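Local coordinates for protein endo-1,4-beta-xylanase C (Paenibacillus barcinonensis, PDB 4XUO) that hydrolyses internal beta-1,4 linkages of xylan as a multidomain enzyme, of which this chain is the first xylan-binding CBM22 module, at residues K79-S84 against K143-L148; A87-T92 against E111-Q116; V93-G98 against Y127-S132; E70-S75 against G123-E128. All blocks are in the same frame, centred on the assembly; numbering follows the deposited sequence.

The four contacts sample both sheets of a beta-sandwich. Contacts 1 and 4 lie at the two ends of strand 71-80, their centres 26 Å apart, and belong to one sheet; contacts 2 and 3 divide strand 87-96 of the facing sheet in the same way, with 25 Å between centres. Contacts 1 and 2, centred 9 Å apart, meet directly where Leu80 N lies 3.0 Å from Thr114 O. Contacts 3 and 4, 13 Å apart, share Tyr127, and Val93 CG1 approaches Tyr125 OH at 3.4 Å. A bound calcium ion lies about 10 Å from the side chain of Leu147 in contact 1, too far for that side chain to be a ligand.

Contact 1 of 4, residues K79-S84 against K143-L148; sequences KLVAGS and KAAYLL
Val81 and Ala145 meet through both backbone and side chain. Val81 N donates to Ala145 O at 3.0 Å; the N-H points almost straight at the oxygen but comes from above the carbonyl plane, 47° out of it. Val81 CG2 turns back over the partner chain, reaching Ala145 CB at 3.9 Å and Leu147 CG at 4.2 Å. One residue earlier, Leu80 and Tyr146 form a non-hydrogen-bonded pair, in which Leu80 CD2 touches Tyr146 CB at 3.9 Å. With CG between its backbone N and carbonyl carbon (chi1 45°), the tyrosine ring leads away from this pair, and its hydroxyl bonds to Leu137 O. Lys79 and Leu147 close a hydrogen-bonded pair, Leu147 N to Lys79 O measuring 2.8 Å. Strands 71-80 and 146-157 are thus antiparallel neighbours in one sheet of the sandwich, and the first leaves it through a type II turn, Val81 to Ser84, with Gly83 at its third position. Leu89 of the facing sheet packs on Leu80 and Tyr146, while Gln47 of strand 45-49 touches Val81 and Leu147. Lys79 runs out extended to bond Gln38, and Gly83 N of the turn donates to Asp115 OD2 in the loop after strand 111-113.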
loop_
_atom_site.group_PDB
_atom_site.type_symbol
_atom_site.label_atom_id
_atom_site.label_comp_id
_atom_site.label_asym_id
_atom_site.label_seq_id
_atom_site.Cartn_x
_atom_site.Cartn_y
_atom_site.Cartn_z
ATOM N N LYS A 79 9.681 1.749 5.774
ATOM C CA LYS A 79 10.728 1.653 6.815
ATOM C C LYS A 79 10.098 0.996 8.021
ATOM O O LYS A 79 8.914 1.199 8.305
ATOM C CB LYS A 79 11.270 3.046 7.183
ATOM C CG LYS A 79 12.448 3.010 8.161
ATOM C CD LYS A 79 12.985 4.416 8.425
ATOM C CE LYS A 79 14.130 4.413 9.439
ATOM N NZ LYS A 79 14.540 5.779 9.887
ATOM N N LEU A 80 10.852 0.165 8.741
ATOM C CA LEU A 80 10.268 -0.465 9.934
ATOM C C LEU A 80 10.292 0.510 11.125
ATOM O O LEU A 80 11.112 1.423 11.186
ATOM C CB LEU A 80 10.997 -1.755 10.291
ATOM C CG LEU A 80 11.054 -2.900 9.274
ATOM C CD1 LEU A 80 11.603 -4.166 9.923
ATOM C CD2 LEU A 80 9.713 -3.254 8.647
ATOM N N VAL A 81 9.343 0.341 12.032
ATOM C CA VAL A 81 9.309 1.124 13.265
ATOM C C VAL A 81 10.523 0.710 14.112
ATOM O O VAL A 81 10.962 -0.434 14.049
ATOM C CB VAL A 81 7.973 0.920 14.010
ATOM C CG1 VAL A 81 8.005 1.498 15.410
ATOM C CG2 VAL A 81 6.839 1.551 13.225
ATOM N N ALA A 82 11.063 1.670 14.868
ATOM C CA ALA A 82 12.295 1.486 15.644
ATOM C C ALA A 82 12.195 0.279 16.548
ATOM O O ALA A 82 11.209 0.120 17.246
ATOM C CB ALA A 82 12.564 2.734 16.458
ATOM N N GLY A 83 13.203 -0.592 16.505
ATOM C CA GLY A 83 13.198 -1.817 17.318
ATOM C C GLY A 83 12.768 -3.113 16.630
ATOM O O GLY A 83 13.230 -4.190 17.010
ATOM N N SER A 84 11.889 -3.028 15.628
ATOM C CA SER A 84 11.463 -4.203 14.830
ATOM C C SER A 84 12.673 -4.903 14.162
ATOM O O SER A 84 13.587 -4.236 13.718
ATOM C CB SER A 84 10.475 -3.752 13.723
ATOM O OG SER A 84 9.150 -3.547 14.190
ATOM N N LYS A 143 4.260 -9.816 13.289
ATOM C CA LYS A 143 4.328 -8.769 14.316
ATOM C C LYS A 143 5.079 -7.503 13.899
ATOM O O LYS A 143 5.088 -6.540 14.634
ATOM C CB LYS A 143 4.965 -9.332 15.585
ATOM C CG LYS A 143 4.052 -10.272 16.345
ATOM C CD LYS A 143 4.602 -10.594 17.730
ATOM C CE LYS A 143 3.494 -10.603 18.782
ATOM N NZ LYS A 143 2.875 -9.258 18.986
ATOM N N ALA A 144 5.697 -7.478 12.724
ATOM C CA ALA A 144 6.321 -6.251 12.257
ATOM C C ALA A 144 5.393 -5.036 12.278
ATOM O O ALA A 144 4.190 -5.132 11.977
ATOM C CB ALA A 144 6.902 -6.445 10.850
ATOM N N ALA A 145 5.970 -3.909 12.670
ATOM C CA ALA A 145 5.350 -2.599 12.552
ATOM C C ALA A 145 6.177 -1.786 11.584
ATOM O O ALA A 145 7.404 -1.946 11.496
ATOM C CB ALA A 145 5.265 -1.903 13.901
ATOM N N TYR A 146 5.503 -0.924 10.816
ATOM C CA TYR A 146 6.146 -0.265 9.717
ATOM C C TYR A 146 5.433 0.982 9.257
ATOM O O TYR A 146 4.252 1.199 9.577
ATOM C CB TYR A 146 6.350 -1.232 8.528
ATOM C CG TYR A 146 5.163 -2.122 8.168
ATOM C CD1 TYR A 146 4.127 -1.662 7.346
ATOM C CD2 TYR A 146 5.080 -3.429 8.653
ATOM C CE1 TYR A 146 3.065 -2.482 7.009
ATOM C CE2 TYR A 146 4.021 -4.269 8.317
ATOM C CZ TYR A 146 3.002 -3.794 7.515
ATOM O OH TYR A 146 1.932 -4.621 7.212
ATOM N N LEU A 147 6.195 1.791 8.524
ATOM C CA LEU A 147 5.792 3.095 8.026
ATOM C C LEU A 147 5.738 3.132 6.499
ATOM O O LEU A 147 6.533 2.460 5.829
ATOM C CB LEU A 147 6.817 4.159 8.456
ATOM C CG LEU A 147 7.067 4.248 9.950
ATOM C CD1 LEU A 147 8.431 4.834 10.242
ATOM C CD2 LEU A 147 5.990 5.054 10.637
ATOM N N LEU A 148 4.849 3.986 5.969
ATOM C CA LEU A 148 4.701 4.239 4.539
ATOM C C LEU A 148 4.679 5.729 4.253
ATOM O O LEU A 148 3.959 6.493 4.936
ATOM C CB LEU A 148 3.388 3.608 4.017
ATOM C CG LEU A 148 2.985 3.893 2.574
ATOM C CD1 LEU A 148 3.955 3.249 1.594
ATOM C CD2 LEU A 148 1.560 3.459 2.257
#

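Contact 2 of 4, residues A87-T92 against E111-Q116; sequences ADLKFT and EQVTDQ. Unlike the reference sequence in segment 87-92: Ala87 (reference Pro).
Ala87, which differs from the reference sequence, pairs with Val113 through two backbone bonds: Ala87 N reaches Val113 O at 3.1 Å and Val113 N reaches Ala87 O at 2.8 Å. Val113 CB rests 3.6 Å from Ala87 O. Next comes Asp88, opposite Gln112 in a non-hydrogen-bonded pair. With CG beside its backbone N (chi1 -63°), the carboxylate turns across the strand boundary, bringing OD1 to 3.2 Å from Gln112 CA and close to CB as well, while the carboxylate and the distant amide planes differ by 32°. The extended Gln112 chain carries its amide away from the aspartate, so CA and CB, at the root of the glutamine, do the touching. Asp88 CA in turn faces Glu111 O in a CA-H...O contact of 3.1 Å. Leu89 restores the hydrogen-bonded pattern with Glu111: Leu89 N to Glu111 O is 2.9 Å, and Glu111 N returns a bond to Leu89 O. On the face occupied by Ala87, Leu89 and Val113, Leu89 CB meets Val113 CG2 at 4.1 Å. Val78 and Leu80 of the other sheet receive both side chains, placing this face inside the sandwich. Glu111 shares it at its solvent-exposed margin. The chemistry is therefore divided: Ala87, Leu89 and Val113 give aliphatic groups to the interior, Asp88 and Gln112 form a polar outer side, and four main-chain bonds join the strands without side-chain hydrogen bonds.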
loop_
_atom_site.group_PDB
_atom_site.type_symbol
_atom_site.label_atom_id
_atom_site.label_comp_id
_atom_site.label_asym_id
_atom_site.label_seq_id
_atom_site.Cartn_x
_atom_site.Cartn_y
_atom_site.Cartn_z
ATOM N N ALA A 87 12.444 -7.478 8.159
ATOM C CA ALA A 87 11.294 -8.184 7.635
ATOM C C ALA A 87 10.985 -7.765 6.193
ATOM O O ALA A 87 11.424 -6.704 5.721
ATOM C CB ALA A 87 10.066 -7.959 8.511
ATOM N N ASP A 88 10.248 -8.630 5.496
ATOM C CA ASP A 88 9.989 -8.443 4.061
ATOM C C ASP A 88 8.595 -7.836 3.932
ATOM O O ASP A 88 7.684 -8.230 4.666
ATOM C CB ASP A 88 10.095 -9.757 3.283
ATOM C CG ASP A 88 11.518 -10.396 3.323
ATOM O OD1 ASP A 88 12.543 -9.672 3.374
ATOM O OD2 ASP A 88 11.602 -11.656 3.314
ATOM N N LEU A 89 8.443 -6.846 3.058
ATOM C CA LEU A 89 7.159 -6.136 2.871
ATOM C C LEU A 89 6.780 -6.174 1.396
ATOM O O LEU A 89 7.646 -6.019 0.530
ATOM C CB LEU A 89 7.252 -4.653 3.278
ATOM C CG LEU A 89 6.997 -4.331 4.749
ATOM C CD1 LEU A 89 7.954 -5.099 5.632
ATOM C CD2 LEU A 89 7.112 -2.828 4.975
ATOM N N LYS A 90 5.493 -6.329 1.113
ATOM C CA LYS A 90 5.005 -6.211 -0.274
ATOM C C LYS A 90 3.623 -5.625 -0.322
ATOM O O LYS A 90 2.898 -5.674 0.696
ATOM C CB LYS A 90 4.984 -7.576 -0.967
ATOM C CG LYS A 90 3.969 -8.585 -0.450
ATOM C CD LYS A 90 4.095 -9.913 -1.186
ATOM C CE LYS A 90 2.754 -10.609 -1.225
ATOM N NZ LYS A 90 2.870 -12.035 -1.548
ATOM N N PHE A 91 3.235 -5.122 -1.498
ATOM C CA PHE A 91 1.834 -4.753 -1.756
ATOM C C PHE A 91 1.031 -5.906 -2.363
ATOM O O PHE A 91 1.502 -6.563 -3.260
ATOM C CB PHE A 91 1.764 -3.610 -2.762
ATOM C CG PHE A 91 2.222 -2.274 -2.236
ATOM C CD1 PHE A 91 1.530 -1.613 -1.245
ATOM C CD2 PHE A 91 3.309 -1.617 -2.846
ATOM C CE1 PHE A 91 1.935 -0.364 -0.804
ATOM C CE2 PHE A 91 3.696 -0.365 -2.419
ATOM C CZ PHE A 91 3.017 0.254 -1.389
ATOM N N THR A 92 -0.224 -6.101 -1.947
ATOM C CA THR A 92 -1.115 -7.113 -2.499
ATOM C C THR A 92 -2.479 -6.432 -2.766
ATOM O O THR A 92 -2.842 -5.506 -2.072
ATOM C CB THR A 92 -1.298 -8.242 -1.460
ATOM O OG1 THR A 92 -0.021 -8.842 -1.208
ATOM C CG2 THR A 92 -2.262 -9.317 -1.935
ATOM N N GLU A 111 10.289 -7.041 -0.576
ATOM C CA GLU A 111 11.629 -6.467 -0.364
ATOM C C GLU A 111 11.962 -6.569 1.137
ATOM O O GLU A 111 11.085 -6.389 2.003
ATOM C CB GLU A 111 11.684 -5.001 -0.811
ATOM C CG GLU A 111 11.723 -4.779 -2.322
ATOM C CD GLU A 111 13.096 -4.971 -2.941
ATOM O OE1 GLU A 111 14.067 -5.137 -2.172
ATOM O OE2 GLU A 111 13.205 -4.939 -4.203
ATOM N N GLN A 112 13.222 -6.881 1.445
ATOM C CA GLN A 112 13.702 -6.777 2.823
ATOM C C GLN A 112 13.766 -5.315 3.249
ATOM O O GLN A 112 14.328 -4.485 2.537
ATOM C CB GLN A 112 15.107 -7.393 2.971
ATOM C CG GLN A 112 15.782 -6.944 4.268
ATOM C CD GLN A 112 17.011 -7.756 4.643
ATOM O OE1 GLN A 112 16.912 -8.802 5.292
ATOM N NE2 GLN A 112 18.174 -7.263 4.254
ATOM N N VAL A 113 13.212 -5.028 4.430
ATOM C CA VAL A 113 13.151 -3.694 5.001
ATOM C C VAL A 113 13.655 -3.728 6.466
ATOM O O VAL A 113 13.453 -4.725 7.168
ATOM C CB VAL A 113 11.711 -3.141 4.986
ATOM C CG1 VAL A 113 11.678 -1.694 5.463
ATOM C CG2 VAL A 113 11.133 -3.231 3.575
ATOM N N THR A 114 14.360 -2.672 6.879
ATOM C CA THR A 114 14.901 -2.565 8.257
ATOM C C THR A 114 14.369 -1.314 8.940
ATOM O O THR A 114 13.741 -0.457 8.296
ATOM C CB THR A 114 16.466 -2.494 8.251
ATOM O OG1 THR A 114 16.917 -1.255 7.691
ATOM C CG2 THR A 114 17.055 -3.654 7.444
ATOM N N ASP A 115 14.655 -1.178 10.239
ATOM C CA ASP A 115 14.370 0.072 10.947
ATOM C C ASP A 115 15.407 1.198 10.744
ATOM O O ASP A 115 15.291 2.248 11.362
ATOM C CB ASP A 115 14.044 -0.198 12.437
ATOM C CG ASP A 115 15.268 -0.455 13.301
ATOM O OD1 ASP A 115 16.406 -0.606 12.796
ATOM O OD2 ASP A 115 15.062 -0.493 14.529
ATOM N N GLN A 116 16.369 1.000 9.840
ATOM C CA GLN A 116 17.482 1.920 9.624
ATOM C C GLN A 116 17.413 2.806 8.377
ATOM O O GLN A 116 18.118 3.803 8.323
ATOM C CB GLN A 116 18.804 1.133 9.539
ATOM C CG GLN A 116 19.146 0.236 10.727
ATOM C CD GLN A 116 19.330 1.005 12.021
ATOM O OE1 GLN A 116 18.367 1.246 12.753
ATOM N NE2 GLN A 116 20.573 1.377 12.326
#

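Contact 3 of 4, residues V93-G98 against Y127-S132; sequences VERRDG and YEQGSS. Unlike the reference sequence in segment 93-98: Gly98 (reference Arg).
Arg95 lays its bent aliphatic chain across the base of Tyr127, with CD 3.6 Å from Tyr127 CB and the guanidinium and ring planes only 19° apart. The bend at chi3 (56°) brings NH1 to Gln129 O, a 2.9 Å hydrogen bond tilted 24° from the guanidinium plane. NE makes a salt bridge to Asp105 of the adjoining strand 102-106, while NH1 holds the loop. Cutting Arg95 back to an alanine is likely to leave Gln129 O without this donor, Asp105 without its ionic mate and a gap beside Tyr127. Arg96 runs its extended chain alongside Ser132, and NH1 bonds Ser132 OG at 3.1 Å, in the guanidinium plane. Water 1 links that hydroxyl to Glu94 O, lying 2.7 Å from Ser132 OG. Backbone bonds join Arg96 N to Ser132 O and Ser131 N to Arg96 O, the latter at 2.9 Å. A side chain at Gly130 would clash with Arg96 O. Fastening the end of strand 87-96 to the loop entering strand 132-139, this is chemically a largely polar surface junction: two arginines use separate acceptors, Asp105 probably helps balance the charge of Arg95, and Ser132 N stays buried without a partner.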
loop_
_atom_site.group_PDB
_atom_site.type_symbol
_atom_site.label_atom_id
_atom_site.label_comp_id
_atom_site.label_asym_id
_atom_site.label_seq_id
_atom_site.Cartn_x
_atom_site.Cartn_y
_atom_site.Cartn_z
ATOM N N VAL A 93 -3.176 -6.848 -3.815
ATOM C CA VAL A 93 -4.571 -6.424 -4.076
ATOM C C VAL A 93 -5.520 -7.622 -3.878
ATOM O O VAL A 93 -5.417 -8.645 -4.532
ATOM C CB VAL A 93 -4.725 -5.799 -5.490
ATOM C CG1 VAL A 93 -6.191 -5.411 -5.753
ATOM C CG2 VAL A 93 -3.850 -4.559 -5.598
ATOM N N GLU A 94 -6.432 -7.464 -2.923
ATOM C CA GLU A 94 -7.548 -8.378 -2.724
ATOM C C GLU A 94 -8.701 -7.911 -3.625
ATOM O O GLU A 94 -9.153 -6.784 -3.513
ATOM C CB GLU A 94 -7.940 -8.310 -1.253
ATOM C CG GLU A 94 -9.241 -8.970 -0.868
ATOM C CD GLU A 94 -9.457 -8.835 0.626
ATOM O OE1 GLU A 94 -9.955 -7.787 1.073
ATOM O OE2 GLU A 94 -9.093 -9.761 1.352
ATOM N N ARG A 95 -9.149 -8.795 -4.528
ATOM C CA ARG A 95 -10.059 -8.472 -5.634
ATOM C C ARG A 95 -11.283 -9.412 -5.615
ATOM O O ARG A 95 -11.138 -10.614 -5.451
ATOM C CB ARG A 95 -9.309 -8.622 -6.973
ATOM C CG ARG A 95 -10.194 -8.466 -8.217
ATOM C CD ARG A 95 -9.400 -8.287 -9.514
ATOM N NE ARG A 95 -8.479 -9.398 -9.678
ATOM C CZ ARG A 95 -8.804 -10.582 -10.211
ATOM N NH1 ARG A 95 -9.999 -10.809 -10.748
ATOM N NH2 ARG A 95 -7.909 -11.548 -10.241
ATOM N N ARG A 96 -12.482 -8.872 -5.749
ATOM C CA ARG A 96 -13.635 -9.708 -6.106
ATOM C C ARG A 96 -13.691 -9.839 -7.607
ATOM O O ARG A 96 -13.791 -8.829 -8.296
ATOM C CB ARG A 96 -14.932 -9.080 -5.657
ATOM C CG ARG A 96 -15.236 -9.294 -4.219
ATOM C CD ARG A 96 -16.634 -8.815 -3.926
ATOM N NE ARG A 96 -17.007 -9.081 -2.543
ATOM C CZ ARG A 96 -16.544 -8.409 -1.495
ATOM N NH1 ARG A 96 -15.675 -7.413 -1.649
ATOM N NH2 ARG A 96 -16.952 -8.724 -0.277
ATOM N N ASP A 97 -13.667 -11.074 -8.104
ATOM C CA ASP A 97 -13.664 -11.279 -9.554
ATOM C C ASP A 97 -15.089 -11.168 -10.112
ATOM O O ASP A 97 -16.024 -10.872 -9.370
ATOM C CB ASP A 97 -12.939 -12.580 -9.929
ATOM C CG ASP A 97 -13.678 -13.840 -9.504
ATOM O OD1 ASP A 97 -14.887 -13.807 -9.231
ATOM O OD2 ASP A 97 -13.021 -14.884 -9.473
ATOM N N GLY A 98 -15.240 -11.369 -11.420
ATOM C CA GLY A 98 -16.547 -11.415 -12.071
ATOM C C GLY A 98 -17.652 -12.239 -11.409
ATOM O O GLY A 98 -18.826 -11.876 -11.509
ATOM N N TYR A 127 -6.214 -5.538 -13.784
ATOM C CA TYR A 127 -7.134 -6.663 -13.680
ATOM C C TYR A 127 -8.063 -6.708 -14.883
ATOM O O TYR A 127 -8.356 -5.658 -15.499
ATOM C CB TYR A 127 -7.955 -6.593 -12.388
ATOM C CG TYR A 127 -9.046 -5.549 -12.390
ATOM C CD1 TYR A 127 -8.760 -4.190 -12.227
ATOM C CD2 TYR A 127 -10.365 -5.915 -12.553
ATOM C CE1 TYR A 127 -9.773 -3.233 -12.242
ATOM C CE2 TYR A 127 -11.376 -4.964 -12.570
ATOM C CZ TYR A 127 -11.083 -3.633 -12.406
ATOM O OH TYR A 127 -12.131 -2.700 -12.455
ATOM N N GLU A 128 -8.582 -7.902 -15.143
ATOM C CA GLU A 128 -9.452 -8.159 -16.315
ATOM C C GLU A 128 -10.926 -8.261 -15.979
ATOM O O GLU A 128 -11.772 -7.974 -16.831
ATOM C CB GLU A 128 -9.033 -9.458 -16.998
ATOM C CG GLU A 128 -7.565 -9.521 -17.391
ATOM C CD GLU A 128 -7.178 -10.878 -17.949
ATOM O OE1 GLU A 128 -6.460 -11.633 -17.257
ATOM O OE2 GLU A 128 -7.608 -11.199 -19.075
ATOM N N GLN A 129 -11.241 -8.740 -14.780
ATOM C CA GLN A 129 -12.638 -8.852 -14.328
ATOM C C GLN A 129 -12.714 -8.556 -12.834
ATOM O O GLN A 129 -11.810 -8.920 -12.102
ATOM C CB GLN A 129 -13.173 -10.265 -14.605
ATOM C CG GLN A 129 -12.266 -11.389 -14.136
ATOM C CD GLN A 129 -12.886 -12.793 -14.196
ATOM O OE1 GLN A 129 -12.526 -13.614 -15.045
ATOM N NE2 GLN A 129 -13.789 -13.080 -13.299
ATOM N N GLY A 130 -13.792 -7.918 -12.390
ATOM C CA GLY A 130 -13.995 -7.691 -10.964
ATOM C C GLY A 130 -14.827 -6.493 -10.549
ATOM O O GLY A 130 -15.048 -5.554 -11.330
ATOM N N SER A 131 -15.275 -6.509 -9.291
ATOM C CA SER A 131 -16.165 -5.455 -8.778
ATOM C C SER A 131 -15.608 -4.585 -7.649
ATOM O O SER A 131 -16.076 -3.462 -7.452
ATOM C CB SER A 131 -17.477 -6.075 -8.283
ATOM O OG SER A 131 -17.261 -6.981 -7.205
ATOM N N SER A 132 -14.654 -5.124 -6.893
ATOM C CA SER A 132 -14.023 -4.431 -5.797
ATOM C C SER A 132 -12.526 -4.742 -5.774
ATOM O O SER A 132 -12.114 -5.847 -6.109
ATOM C CB SER A 132 -14.661 -4.831 -4.451
ATOM O OG SER A 132 -14.285 -6.126 -4.072
HETATM O O HOH W 1 -11.834 -6.618 -3.045
#

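Contact 4 of 4, residues E70-S75 against G123-E128; sequences EVVEIS and GQYSYE
Val72 and Tyr125 point side by side toward the same face of the sheet, Val72 CG2 lying at the ring's edge and 4.1 Å from Tyr125 CB. Ile74 flanks the tyrosine in the same direction, its CD1 reaching CB at 4.0 Å. Tyr125 CG is anti to the backbone N (chi1 178°), which carries the ring onward toward Val93 and Leu133 of the facing sheet; its hydroxyl bonds Asp105 there. The other face has a different character. The Glu73 and Gln124 side chains pass at a slant with carboxylate and amide planes 47° apart, and Gln124 NE2 makes a weak but nearly straight bond to Glu73 OE1 at 3.5 Å. The amide oxygen, Gln124 OE1, sits 3.7 Å from Val71 CG1, giving the glutamine an apolar neighbour. Beneath these side chains, Val72 N to Tyr125 O is 2.8 Å, with an N-H...O angle of 176°, and Ile74 N to Gly123 O is 2.9 Å. Reciprocal backbone bonds complete both pairs. Beyond them, water 2 bridges the chains by donating to Glu70 O at 2.7 Å and accepting from Tyr127 N. Strand 71-80 also pairs along its other edge with strand 146-157. Strands that turn Val72, Ile74 and Tyr125 inward and Glu73 and Gln124 to the other face, packed against a second sheet, are characteristic of the beta-sandwich (jelly-roll) fold of CBM22 modules.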
loop_
_atom_site.group_PDB
_atom_site.type_symbol
_atom_site.label_atom_id
_atom_site.label_comp_id
_atom_site.label_asym_id
_atom_site.label_seq_id
_atom_site.Cartn_x
_atom_site.Cartn_y
_atom_site.Cartn_z
ATOM N N GLU A 70 -7.025 -1.176 -17.211
ATOM C CA GLU A 70 -6.053 -0.085 -17.081
ATOM C C GLU A 70 -4.787 -0.692 -16.505
ATOM O O GLU A 70 -4.863 -1.511 -15.599
ATOM C CB GLU A 70 -6.565 1.023 -16.162
ATOM C CG GLU A 70 -7.761 1.801 -16.705
ATOM C CD GLU A 70 -8.156 3.002 -15.857
ATOM O OE1 GLU A 70 -8.227 2.891 -14.615
ATOM O OE2 GLU A 70 -8.421 4.072 -16.441
ATOM N N VAL A 71 -3.630 -0.334 -17.063
ATOM C CA VAL A 71 -2.350 -0.667 -16.398
ATOM C C VAL A 71 -1.904 0.511 -15.552
ATOM O O VAL A 71 -1.743 1.635 -16.059
ATOM C CB VAL A 71 -1.268 -1.031 -17.404
ATOM C CG1 VAL A 71 0.024 -1.353 -16.678
ATOM C CG2 VAL A 71 -1.714 -2.228 -18.236
ATOM N N VAL A 72 -1.717 0.270 -14.249
ATOM C CA VAL A 72 -1.237 1.307 -13.331
ATOM C C VAL A 72 0.093 0.930 -12.670
ATOM O O VAL A 72 0.521 -0.216 -12.710
ATOM C CB VAL A 72 -2.285 1.665 -12.235
ATOM C CG1 VAL A 72 -3.608 2.052 -12.900
ATOM C CG2 VAL A 72 -2.501 0.498 -11.287
ATOM N N GLU A 73 0.751 1.937 -12.118
ATOM C CA GLU A 73 2.018 1.767 -11.388
ATOM C C GLU A 73 1.890 2.295 -9.945
ATOM O O GLU A 73 1.574 3.471 -9.724
ATOM C CB GLU A 73 3.150 2.492 -12.131
ATOM C CG GLU A 73 4.579 2.144 -11.664
ATOM C CD GLU A 73 5.608 2.508 -12.739
ATOM O OE1 GLU A 73 6.132 1.586 -13.398
ATOM O OE2 GLU A 73 5.800 3.721 -12.984
ATOM N N ILE A 74 2.119 1.382 -8.977
ATOM C CA ILE A 74 1.948 1.606 -7.554
ATOM C C ILE A 74 3.321 1.682 -6.915
ATOM O O ILE A 74 4.131 0.775 -7.116
ATOM C CB ILE A 74 1.129 0.470 -6.897
ATOM C CG1 ILE A 74 -0.233 0.363 -7.592
ATOM C CG2 ILE A 74 0.933 0.711 -5.399
ATOM C CD1 ILE A 74 -1.092 -0.816 -7.187
ATOM N N SER A 75 3.583 2.759 -6.189
ATOM C CA SER A 75 4.876 2.941 -5.529
ATOM C C SER A 75 4.791 3.658 -4.196
ATOM O O SER A 75 3.832 4.394 -3.891
ATOM C CB SER A 75 5.818 3.723 -6.427
ATOM O OG SER A 75 5.263 5.008 -6.687
ATOM N N GLY A 123 5.511 -1.611 -8.229
ATOM C CA GLY A 123 5.131 -2.613 -9.184
ATOM C C GLY A 123 3.942 -2.129 -10.022
ATOM O O GLY A 123 3.181 -1.252 -9.569
ATOM N N GLN A 124 3.808 -2.699 -11.219
ATOM C CA GLN A 124 2.611 -2.500 -12.038
ATOM C C GLN A 124 1.441 -3.415 -11.635
ATOM O O GLN A 124 1.618 -4.494 -11.037
ATOM C CB GLN A 124 2.967 -2.613 -13.497
ATOM C CG GLN A 124 3.748 -1.419 -13.953
ATOM C CD GLN A 124 4.051 -1.448 -15.415
ATOM O OE1 GLN A 124 3.522 -2.287 -16.143
ATOM N NE2 GLN A 124 4.939 -0.560 -15.849
ATOM N N TYR A 125 0.230 -2.960 -11.921
ATOM C CA TYR A 125 -0.957 -3.734 -11.633
ATOM C C TYR A 125 -2.052 -3.450 -12.687
ATOM O O TYR A 125 -2.157 -2.320 -13.207
ATOM C CB TYR A 125 -1.484 -3.361 -10.233
ATOM C CG TYR A 125 -2.753 -4.096 -9.877
ATOM C CD1 TYR A 125 -2.716 -5.418 -9.526
ATOM C CD2 TYR A 125 -3.995 -3.487 -9.986
ATOM C CE1 TYR A 125 -3.868 -6.118 -9.239
ATOM C CE2 TYR A 125 -5.152 -4.186 -9.719
ATOM C CZ TYR A 125 -5.072 -5.505 -9.336
ATOM O OH TYR A 125 -6.200 -6.232 -9.066
ATOM N N SER A 126 -2.831 -4.493 -12.948
ATOM C CA SER A 126 -4.061 -4.445 -13.751
ATOM C C SER A 126 -4.944 -5.639 -13.430
ATOM O O SER A 126 -4.473 -6.660 -12.926
ATOM C CB SER A 126 -3.708 -4.478 -15.232
ATOM O OG SER A 126 -3.084 -5.696 -15.622
ATOM N N TYR A 127 -6.214 -5.538 -13.784
ATOM C CA TYR A 127 -7.134 -6.663 -13.680
ATOM C C TYR A 127 -8.063 -6.708 -14.883
ATOM O O TYR A 127 -8.356 -5.658 -15.499
ATOM C CB TYR A 127 -7.955 -6.593 -12.388
ATOM C CG TYR A 127 -9.046 -5.549 -12.390
ATOM C CD1 TYR A 127 -8.760 -4.190 -12.227
ATOM C CD2 TYR A 127 -10.365 -5.915 -12.553
ATOM C CE1 TYR A 127 -9.773 -3.233 -12.242
ATOM C CE2 TYR A 127 -11.376 -4.964 -12.570
ATOM C CZ TYR A 127 -11.083 -3.633 -12.406
ATOM O OH TYR A 127 -12.131 -2.700 -12.455
ATOM N N GLU A 128 -8.582 -7.902 -15.143
ATOM C CA GLU A 128 -9.452 -8.159 -16.315
ATOM C C GLU A 128 -10.926 -8.261 -15.979
ATOM O O GLU A 128 -11.772 -7.974 -16.831
ATOM C CB GLU A 128 -9.033 -9.458 -16.998
ATOM C CG GLU A 128 -7.565 -9.521 -17.391
ATOM C CD GLU A 128 -7.178 -10.878 -17.949
ATOM O OE1 GLU A 128 -6.460 -11.633 -17.257
ATOM O OE2 GLU A 128 -7.608 -11.199 -19.075
HETATM O O HOH W 2 -6.860 -2.729 -14.338
#